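Local coordinates for protein arginine decarboxylase (Campylobacter jejuni subsp. jejuni, PDB 3NZP) that probably catalyses the decarboxylation of arginine to agmatine, a step of polyamine biosynthesis, with pyridoxal 5'-phosphate as cofactor, at residues B[156-161]-B[181-186]; B[107-112]-B[130-135]; B[226-231]-B[263-268]. All blocks are in the same frame, centred on the assembly; numbering follows the deposited sequence.

Interaction 1. Residues B[156-161]-B[181-186]; sequences TIEGLN and GLRVRL
R183 sets CG anti to its backbone N (chi1 -175°) and runs extended from CG to NE, which carries its guanidinium to the carboxylate of E158. The E158 chain instead places CG beside its own backbone N and bends at chi2 (-68°), so its end turns back toward R183. The two ends form a salt bridge, with R183 NH2 2.9 Å from E158 OE1. E158 OE1 approaches the rim of the guanidinium almost within its plane. The two flat groups are not coplanar; their planes lie 55° apart. This pair stands at the C-terminal ends of strands 152-157 and 179-183, the first and last elements of a beta-alpha-beta unit in the TIM-type barrel. That is the end where the cofactor binds. The R183 side chain is about 4 Å from that of H233, which binds pyridoxal phosphate, and about 6 Å from the bound cofactor. Just before the salt bridge the strands pair in parallel. I157 N gives a hydrogen bond to G181 O (2.7 Å), and R183 N gives one to I157 O (3.2 Å). On the face bearing T156, its CG2 packs 3.9 Å from R183 CB. On the face bearing I157 and L182, I157 CB meets L182 CD2 at 4.0 Å.

Interaction 2. Residues B[107-112]-B[130-135]; sequences GLEAGS and TVNGFK
Parallel strands 107-110 and 128-131 are joined by helix 113-122 in a beta-alpha-beta unit of the barrel, and this contact lies at their C-terminal ends. Three backbone hydrogen bonds hold the pair in register. T130 N binds L108 O (3.0 Å), A110 N binds T130 O (3.0 Å), and N132 N binds A110 O (2.9 Å). The last continues the pairing past the end of strand 128-131. Beyond it, G111 CA makes a CA-H...O contact of 3.2 Å with N132 O. On the face bearing E109 and T130, T130 OG1 lies 3.3 Å from E109 CG, while its hydrogen bond goes to E320. In E109, CG points away from the backbone N (chi1 -175°) and the chain bends at chi2, which brings its carboxylate to the N132 amide. These side chains cross at about a right angle, with the two flat groups 25° apart. N132 ND2 then gives a hydrogen bond of 3.0 Å to E109 OE1. The donor comes on the anti side of that oxygen, 21° out of the carboxylate plane. The bond helps fix the rotation of the amide, whose residue touches the cofactor. On the other face V131 packs on L116 of the connecting helix. C483 of the second subunit, the predicted proton donor, also packs on N132. Cofactor-facing residues at the C-terminal strand ends are characteristic of TIM-barrel active sites, here probably completed by the second subunit.

Interaction 3. Residues B[226-231]-B[263-268]; sequences QFTMIH and AKNLKA
The F227 and L266 side chains extend together in the same direction, and they form the close apolar part of the contact. L266 CB lies over one face of the F227 ring, and L266 CD2 comes within 3.7 Å of F227 CZ. With chi1 at 169°, L266 swings its CG away from its own N, which carries its methyls in between F227 and I230. L266 CD1 touches M229 CA at 3.5 Å and I230 CG2 at 3.9 Å. A263 adds its methyl, with CB 3.6 Å from F227 CD2; its approach to the ring is oblique. A263 to L266 form a type I beta turn, which brings both residues to the same ring. Further along, the CB atoms of M229, a selenomethionine, and A268 meet at 3.7 Å.

The backbone joins the two pieces near A268. I230 N gives a hydrogen bond to A268 O (3.2 Å). K267 N binds T228 O at 3.0 Å, from above the carbonyl plane, 40° out of it. A268 N reaches the same oxygen only by a weak bond.

The T228 and N265 side chains meet each other only at 4.2 Å, from T228 CG2 to N265 OD1, though T228 still packs on the N265 backbone. The loose, solvent side is at K264 and K267, which are exposed; the K267 chain extends off into solvent.

Residues 263-267 form the loop after helix 242-260, and A268 begins strand 268-272, the next strand of the barrel. L258 of that helix packs on F227 and L266, and Y255 packs on I230 and L266. Strand 179-183 flanks strand 227-231 on its other side, with L182 against F227. M229 and A268 instead meet F318 of strand 316-319.

Overall arrangement
All three contacts belong to the same closed parallel barrel, and all are largely buried. Interactions 1 and 2 sit at the C-terminal strand ends near the cofactor, and both touch the second subunit. Their side-chain chemistry is polar: a salt bridge in one, a carboxylate-amide bond in the other. Interaction 3 is mainly apolar, lies where a helix returns to the barrel, and has a solvent-facing rim. No other chain touches it. Strand neighbours link the set. T156 N probably bonds to V131 O (3.1 Å), and L182 O probably bonds to H231 N (2.9 Å). N132 and H231 also meet across the barrel, and both touch the cofactor.

Interaction 1. Residues B[156-161]-B[181-186]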
loop_
_atom_site.group_PDB
_atom_site.type_symbol
_atom_site.label_atom_id
_atom_site.label_comp_id
_atom_site.label_asym_id
_atom_site.label_seq_id
_atom_site.Cartn_x
_atom_site.Cartn_y
_atom_site.Cartn_z
ATOM N N THR B 156 10.196 -25.036 7.952
ATOM C CA THR B 156 10.320 -25.305 6.529
ATOM C C THR B 156 11.563 -24.613 5.944
ATOM O O THR B 156 11.637 -23.382 5.919
ATOM C CB THR B 156 9.066 -24.826 5.781
ATOM O OG1 THR B 156 7.919 -25.530 6.267
ATOM C CG2 THR B 156 9.208 -25.069 4.299
ATOM N N ILE B 157 12.531 -25.410 5.483
ATOM C CA ILE B 157 13.779 -24.902 4.898
ATOM C C ILE B 157 13.568 -24.288 3.514
ATOM O O ILE B 157 12.890 -24.864 2.670
ATOM C CB ILE B 157 14.854 -26.040 4.767
ATOM C CG1 ILE B 157 15.510 -26.289 6.117
ATOM C CG2 ILE B 157 15.937 -25.668 3.772
ATOM C CD1 ILE B 157 14.581 -26.896 7.114
ATOM N N GLU B 158 14.167 -23.125 3.287
ATOM C CA GLU B 158 14.052 -22.436 2.010
ATOM C C GLU B 158 15.312 -22.691 1.184
ATOM O O GLU B 158 15.296 -22.565 -0.037
ATOM C CB GLU B 158 13.895 -20.936 2.242
ATOM C CG GLU B 158 12.795 -20.565 3.219
ATOM C CD GLU B 158 11.415 -20.863 2.675
ATOM O OE1 GLU B 158 11.185 -20.543 1.491
ATOM O OE2 GLU B 158 10.565 -21.403 3.425
ATOM N N GLY B 159 16.401 -23.038 1.866
ATOM C CA GLY B 159 17.666 -23.313 1.203
ATOM C C GLY B 159 18.573 -24.214 2.035
ATOM O O GLY B 159 18.471 -24.241 3.263
ATOM N N LEU B 160 19.459 -24.957 1.370
ATOM C CA LEU B 160 20.389 -25.860 2.060
ATOM C C LEU B 160 21.064 -25.204 3.254
ATOM O O LEU B 160 21.230 -25.814 4.315
ATOM C CB LEU B 160 21.450 -26.373 1.095
ATOM C CG LEU B 160 21.185 -27.779 0.545
ATOM C CD1 LEU B 160 19.763 -27.893 0.011
ATOM C CD2 LEU B 160 22.181 -28.066 -0.553
ATOM N N ASN B 161 21.452 -23.950 3.072
ATOM C CA ASN B 161 22.084 -23.194 4.131
ATOM C C ASN B 161 21.308 -23.256 5.439
ATOM O O ASN B 161 21.877 -23.529 6.495
ATOM C CB ASN B 161 22.236 -21.750 3.704
ATOM C CG ASN B 161 23.648 -21.276 3.850
ATOM O OD1 ASN B 161 24.558 -21.764 3.161
ATOM N ND2 ASN B 161 23.860 -20.319 4.766
ATOM N N GLY B 181 10.804 -29.246 7.451
ATOM C CA GLY B 181 9.998 -29.274 6.240
ATOM C C GLY B 181 10.839 -28.790 5.074
ATOM O O GLY B 181 11.704 -27.931 5.259
ATOM N N LEU B 182 10.621 -29.329 3.877
ATOM C CA LEU B 182 11.405 -28.876 2.722
ATOM C C LEU B 182 10.514 -28.216 1.677
ATOM O O LEU B 182 9.573 -28.833 1.185
ATOM C CB LEU B 182 12.164 -30.047 2.077
ATOM C CG LEU B 182 13.212 -30.765 2.930
ATOM C CD1 LEU B 182 13.934 -31.785 2.076
ATOM C CD2 LEU B 182 14.204 -29.761 3.490
ATOM N N ARG B 183 10.799 -26.961 1.352
ATOM C CA ARG B 183 10.007 -26.247 0.359
ATOM C C ARG B 183 10.522 -26.626 -1.021
ATOM O O ARG B 183 11.663 -26.326 -1.373
ATOM C CB ARG B 183 10.134 -24.732 0.547
ATOM C CG ARG B 183 9.249 -23.939 -0.380
ATOM C CD ARG B 183 9.477 -22.462 -0.241
ATOM N NE ARG B 183 8.565 -21.704 -1.092
ATOM C CZ ARG B 183 8.643 -20.392 -1.310
ATOM N NH1 ARG B 183 7.755 -19.810 -2.109
ATOM N NH2 ARG B 183 9.601 -19.661 -0.742
ATOM N N VAL B 184 9.685 -27.278 -1.812
ATOM C CA VAL B 184 10.121 -27.688 -3.131
ATOM C C VAL B 184 9.946 -26.608 -4.194
ATOM O O VAL B 184 8.970 -25.868 -4.189
ATOM C CB VAL B 184 9.383 -28.957 -3.570
ATOM C CG1 VAL B 184 9.646 -30.073 -2.555
ATOM C CG2 VAL B 184 7.902 -28.680 -3.694
ATOM N N ARG B 185 10.917 -26.521 -5.095
ATOM C CA ARG B 185 10.886 -25.566 -6.187
ATOM C C ARG B 185 10.081 -26.251 -7.288
ATOM O O ARG B 185 10.496 -27.291 -7.785
ATOM C CB ARG B 185 12.314 -25.304 -6.664
ATOM C CG ARG B 185 12.451 -24.356 -7.832
ATOM C CD ARG B 185 12.394 -22.915 -7.367
ATOM N NE ARG B 185 13.553 -22.532 -6.552
ATOM C CZ ARG B 185 14.778 -22.325 -7.030
ATOM N NH1 ARG B 185 15.762 -21.978 -6.205
ATOM N NH2 ARG B 185 15.016 -22.465 -8.332
ATOM N N LEU B 186 8.923 -25.703 -7.657
ATOM C CA LEU B 186 8.102 -26.310 -8.713
ATOM C C LEU B 186 8.469 -25.801 -10.102
ATOM O O LEU B 186 8.677 -24.609 -10.299
ATOM C CB LEU B 186 6.610 -26.041 -8.473
ATOM C CG LEU B 186 5.952 -26.667 -7.244
ATOM C CD1 LEU B 186 4.477 -26.355 -7.257
ATOM C CD2 LEU B 186 6.164 -28.169 -7.229
#

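Interaction 2. Residues B[107-112]-B[130-135]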
loop_
_atom_site.group_PDB
_atom_site.type_symbol
_atom_site.label_atom_id
_atom_site.label_comp_id
_atom_site.label_asym_id
_atom_site.label_seq_id
_atom_site.Cartn_x
_atom_site.Cartn_y
_atom_site.Cartn_z
ATOM N N GLY B 107 -4.128 -25.125 12.724
ATOM C CA GLY B 107 -2.828 -24.612 13.117
ATOM C C GLY B 107 -2.553 -23.177 12.712
ATOM O O GLY B 107 -3.440 -22.477 12.228
ATOM N N LEU B 108 -1.311 -22.742 12.917
ATOM C CA LEU B 108 -0.898 -21.385 12.587
ATOM C C LEU B 108 0.408 -21.401 11.815
ATOM O O LEU B 108 1.282 -22.240 12.052
ATOM C CB LEU B 108 -0.717 -20.542 13.856
ATOM C CG LEU B 108 -1.970 -20.089 14.614
ATOM C CD1 LEU B 108 -1.591 -19.360 15.887
ATOM C CD2 LEU B 108 -2.781 -19.185 13.724
ATOM N N GLU B 109 0.540 -20.462 10.890
ATOM C CA GLU B 109 1.741 -20.361 10.081
ATOM C C GLU B 109 2.383 -19.017 10.393
ATOM O O GLU B 109 1.688 -18.022 10.571
ATOM C CB GLU B 109 1.359 -20.466 8.599
ATOM C CG GLU B 109 2.522 -20.491 7.630
ATOM C CD GLU B 109 3.012 -19.107 7.270
ATOM O OE1 GLU B 109 4.126 -19.005 6.716
ATOM O OE2 GLU B 109 2.290 -18.114 7.531
ATOM N N ALA B 110 3.705 -18.987 10.488
ATOM C CA ALA B 110 4.398 -17.740 10.774
ATOM C C ALA B 110 5.530 -17.587 9.781
ATOM O O ALA B 110 6.105 -18.577 9.322
ATOM C CB ALA B 110 4.939 -17.751 12.183
ATOM N N GLY B 111 5.848 -16.342 9.447
ATOM C CA GLY B 111 6.910 -16.092 8.494
ATOM C C GLY B 111 7.888 -15.041 8.977
ATOM O O GLY B 111 8.528 -14.372 8.171
ATOM N N SER B 112 8.003 -14.897 10.291
ATOM C CA SER B 112 8.909 -13.926 10.880
ATOM C C SER B 112 9.002 -14.172 12.386
ATOM O O SER B 112 8.156 -14.859 12.969
ATOM C CB SER B 112 8.403 -12.496 10.624
ATOM O OG SER B 112 7.226 -12.215 11.375
ATOM N N THR B 130 3.555 -24.109 11.365
ATOM C CA THR B 130 4.547 -24.177 10.299
ATOM C C THR B 130 5.262 -22.836 10.285
ATOM O O THR B 130 4.694 -21.814 10.685
ATOM C CB THR B 130 3.914 -24.445 8.905
ATOM O OG1 THR B 130 2.794 -23.577 8.701
ATOM C CG2 THR B 130 3.466 -25.895 8.780
ATOM N N VAL B 131 6.512 -22.844 9.842
ATOM C CA VAL B 131 7.309 -21.625 9.786
ATOM C C VAL B 131 8.016 -21.469 8.432
ATOM O O VAL B 131 8.929 -22.228 8.102
ATOM C CB VAL B 131 8.392 -21.608 10.905
ATOM C CG1 VAL B 131 9.079 -20.259 10.927
ATOM C CG2 VAL B 131 7.771 -21.903 12.255
ATOM N N ASN B 132 7.592 -20.485 7.649
ATOM C CA ASN B 132 8.203 -20.244 6.349
ATOM C C ASN B 132 9.033 -18.975 6.391
ATOM O O ASN B 132 9.044 -18.270 7.398
ATOM C CB ASN B 132 7.122 -20.137 5.280
ATOM C CG ASN B 132 6.383 -21.437 5.092
ATOM O OD1 ASN B 132 6.994 -22.468 4.792
ATOM N ND2 ASN B 132 5.063 -21.408 5.271
ATOM N N GLY B 133 9.742 -18.682 5.306
ATOM C CA GLY B 133 10.561 -17.483 5.276
ATOM C C GLY B 133 12.029 -17.768 5.534
ATOM O O GLY B 133 12.406 -18.896 5.847
ATOM N N PHE B 134 12.865 -16.745 5.394
ATOM C CA PHE B 134 14.294 -16.898 5.617
ATOM C C PHE B 134 14.557 -16.856 7.103
ATOM O O PHE B 134 13.948 -16.073 7.827
ATOM C CB PHE B 134 15.046 -15.795 4.888
ATOM C CG PHE B 134 14.857 -15.845 3.404
ATOM C CD1 PHE B 134 15.546 -16.781 2.635
ATOM C CD2 PHE B 134 13.923 -15.022 2.781
ATOM C CE1 PHE B 134 15.306 -16.899 1.273
ATOM C CE2 PHE B 134 13.674 -15.133 1.416
ATOM C CZ PHE B 134 14.367 -16.074 0.663
ATOM N N LYS B 135 15.474 -17.694 7.566
ATOM C CA LYS B 135 15.738 -17.760 8.990
ATOM C C LYS B 135 17.186 -17.564 9.369
ATOM O O LYS B 135 18.092 -17.929 8.627
ATOM C CB LYS B 135 15.255 -19.109 9.513
ATOM C CG LYS B 135 13.940 -19.558 8.885
ATOM C CD LYS B 135 13.679 -21.025 9.126
ATOM C CE LYS B 135 12.693 -21.571 8.126
ATOM N NZ LYS B 135 11.349 -20.988 8.336
#

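Interaction 3. Residues B[226-231]-B[263-268]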
loop_
_atom_site.group_PDB
_atom_site.type_symbol
_atom_site.label_atom_id
_atom_site.label_comp_id
_atom_site.label_asym_id
_atom_site.label_seq_id
_atom_site.Cartn_x
_atom_site.Cartn_y
_atom_site.Cartn_z
ATOM N N GLN B 226 13.159 -36.155 11.425
ATOM C CA GLN B 226 12.517 -34.854 11.436
ATOM C C GLN B 226 11.833 -34.497 10.135
ATOM O O GLN B 226 10.771 -33.873 10.141
ATOM C CB GLN B 226 13.525 -33.772 11.791
ATOM C CG GLN B 226 14.343 -34.099 13.031
ATOM C CD GLN B 226 13.504 -34.697 14.158
ATOM O OE1 GLN B 226 12.533 -34.089 14.632
ATOM N NE2 GLN B 226 13.885 -35.898 14.596
ATOM N N PHE B 227 12.435 -34.879 9.013
ATOM C CA PHE B 227 11.851 -34.586 7.714
ATOM C C PHE B 227 10.458 -35.216 7.636
ATOM O O PHE B 227 10.327 -36.404 7.368
ATOM C CB PHE B 227 12.767 -35.118 6.618
ATOM C CG PHE B 227 12.307 -34.793 5.232
ATOM C CD1 PHE B 227 11.462 -33.720 4.995
ATOM C CD2 PHE B 227 12.733 -35.558 4.155
ATOM C CE1 PHE B 227 11.041 -33.407 3.702
ATOM C CE2 PHE B 227 12.321 -35.259 2.856
ATOM C CZ PHE B 227 11.470 -34.180 2.630
ATOM N N THR B 228 9.414 -34.427 7.871
ATOM C CA THR B 228 8.066 -34.973 7.828
ATOM C C THR B 228 7.127 -34.439 6.748
ATOM O O THR B 228 6.080 -35.046 6.494
ATOM C CB THR B 228 7.376 -34.807 9.178
ATOM O OG1 THR B 228 7.344 -33.420 9.540
ATOM C CG2 THR B 228 8.116 -35.590 10.224
HETATM N N MSE B 229 7.462 -33.304 6.138
HETATM C CA MSE B 229 6.610 -32.761 5.079
HETATM C C MSE B 229 7.321 -31.867 4.085
HETATM O O MSE B 229 8.338 -31.248 4.401
HETATM C CB MSE B 229 5.412 -31.984 5.649
HETATM C CG MSE B 229 5.760 -30.667 6.301
HETATM SE SE MSE B 229 4.248 -29.404 6.475
HETATM C CE MSE B 229 3.104 -30.352 7.728
ATOM N N ILE B 230 6.783 -31.845 2.867
ATOM C CA ILE B 230 7.289 -30.984 1.809
ATOM C C ILE B 230 6.213 -29.910 1.624
ATOM O O ILE B 230 5.027 -30.164 1.841
ATOM C CB ILE B 230 7.491 -31.715 0.447
ATOM C CG1 ILE B 230 6.200 -32.324 -0.043
ATOM C CG2 ILE B 230 8.494 -32.807 0.582
ATOM C CD1 ILE B 230 6.371 -32.888 -1.408
ATOM N N HIS B 231 6.628 -28.716 1.226
ATOM C CA HIS B 231 5.705 -27.608 1.060
ATOM C C HIS B 231 6.026 -26.817 -0.199
ATOM O O HIS B 231 7.188 -26.729 -0.607
ATOM C CB HIS B 231 5.791 -26.709 2.317
ATOM C CG HIS B 231 5.200 -25.340 2.152
ATOM N ND1 HIS B 231 5.958 -24.242 1.802
ATOM C CD2 HIS B 231 3.930 -24.888 2.291
ATOM C CE1 HIS B 231 5.182 -23.174 1.732
ATOM N NE2 HIS B 231 3.946 -23.540 2.025
ATOM N N ALA B 263 13.382 -41.189 3.038
ATOM C CA ALA B 263 12.637 -40.249 3.867
ATOM C C ALA B 263 11.344 -40.894 4.349
ATOM O O ALA B 263 10.253 -40.454 3.993
ATOM C CB ALA B 263 12.330 -38.996 3.066
ATOM N N LYS B 264 11.463 -41.924 5.176
ATOM C CA LYS B 264 10.290 -42.630 5.662
ATOM C C LYS B 264 9.328 -41.816 6.508
ATOM O O LYS B 264 8.120 -42.082 6.526
ATOM C CB LYS B 264 10.715 -43.899 6.410
ATOM C CG LYS B 264 10.711 -45.132 5.503
ATOM C CD LYS B 264 11.578 -44.913 4.247
ATOM C CE LYS B 264 11.202 -45.856 3.096
ATOM N NZ LYS B 264 9.830 -45.615 2.547
ATOM N N ASN B 265 9.851 -40.809 7.193
ATOM C CA ASN B 265 9.002 -39.986 8.030
ATOM C C ASN B 265 8.226 -38.943 7.249
ATOM O O ASN B 265 7.318 -38.311 7.781
ATOM C CB ASN B 265 9.825 -39.313 9.101
ATOM C CG ASN B 265 9.410 -39.743 10.470
ATOM O OD1 ASN B 265 8.214 -39.748 10.795
ATOM N ND2 ASN B 265 10.389 -40.107 11.296
ATOM N N LEU B 266 8.596 -38.766 5.988
ATOM C CA LEU B 266 7.913 -37.821 5.132
ATOM C C LEU B 266 6.520 -38.379 4.852
ATOM O O LEU B 266 6.357 -39.315 4.069
ATOM C CB LEU B 266 8.688 -37.641 3.833
ATOM C CG LEU B 266 7.991 -36.876 2.706
ATOM C CD1 LEU B 266 7.476 -35.527 3.198
ATOM C CD2 LEU B 266 8.984 -36.709 1.567
ATOM N N LYS B 267 5.521 -37.797 5.505
ATOM C CA LYS B 267 4.159 -38.258 5.367
ATOM C C LYS B 267 3.127 -37.163 5.136
ATOM O O LYS B 267 1.925 -37.379 5.340
ATOM C CB LYS B 267 3.777 -39.070 6.599
ATOM C CG LYS B 267 4.685 -40.264 6.842
ATOM C CD LYS B 267 4.168 -41.116 7.989
ATOM C CE LYS B 267 5.072 -42.299 8.253
ATOM N NZ LYS B 267 4.396 -43.222 9.203
ATOM N N ALA B 268 3.576 -35.991 4.709
ATOM C CA ALA B 268 2.635 -34.917 4.457
ATOM C C ALA B 268 3.086 -33.968 3.367
ATOM O O ALA B 268 4.277 -33.797 3.122
ATOM C CB ALA B 268 2.352 -34.141 5.740
#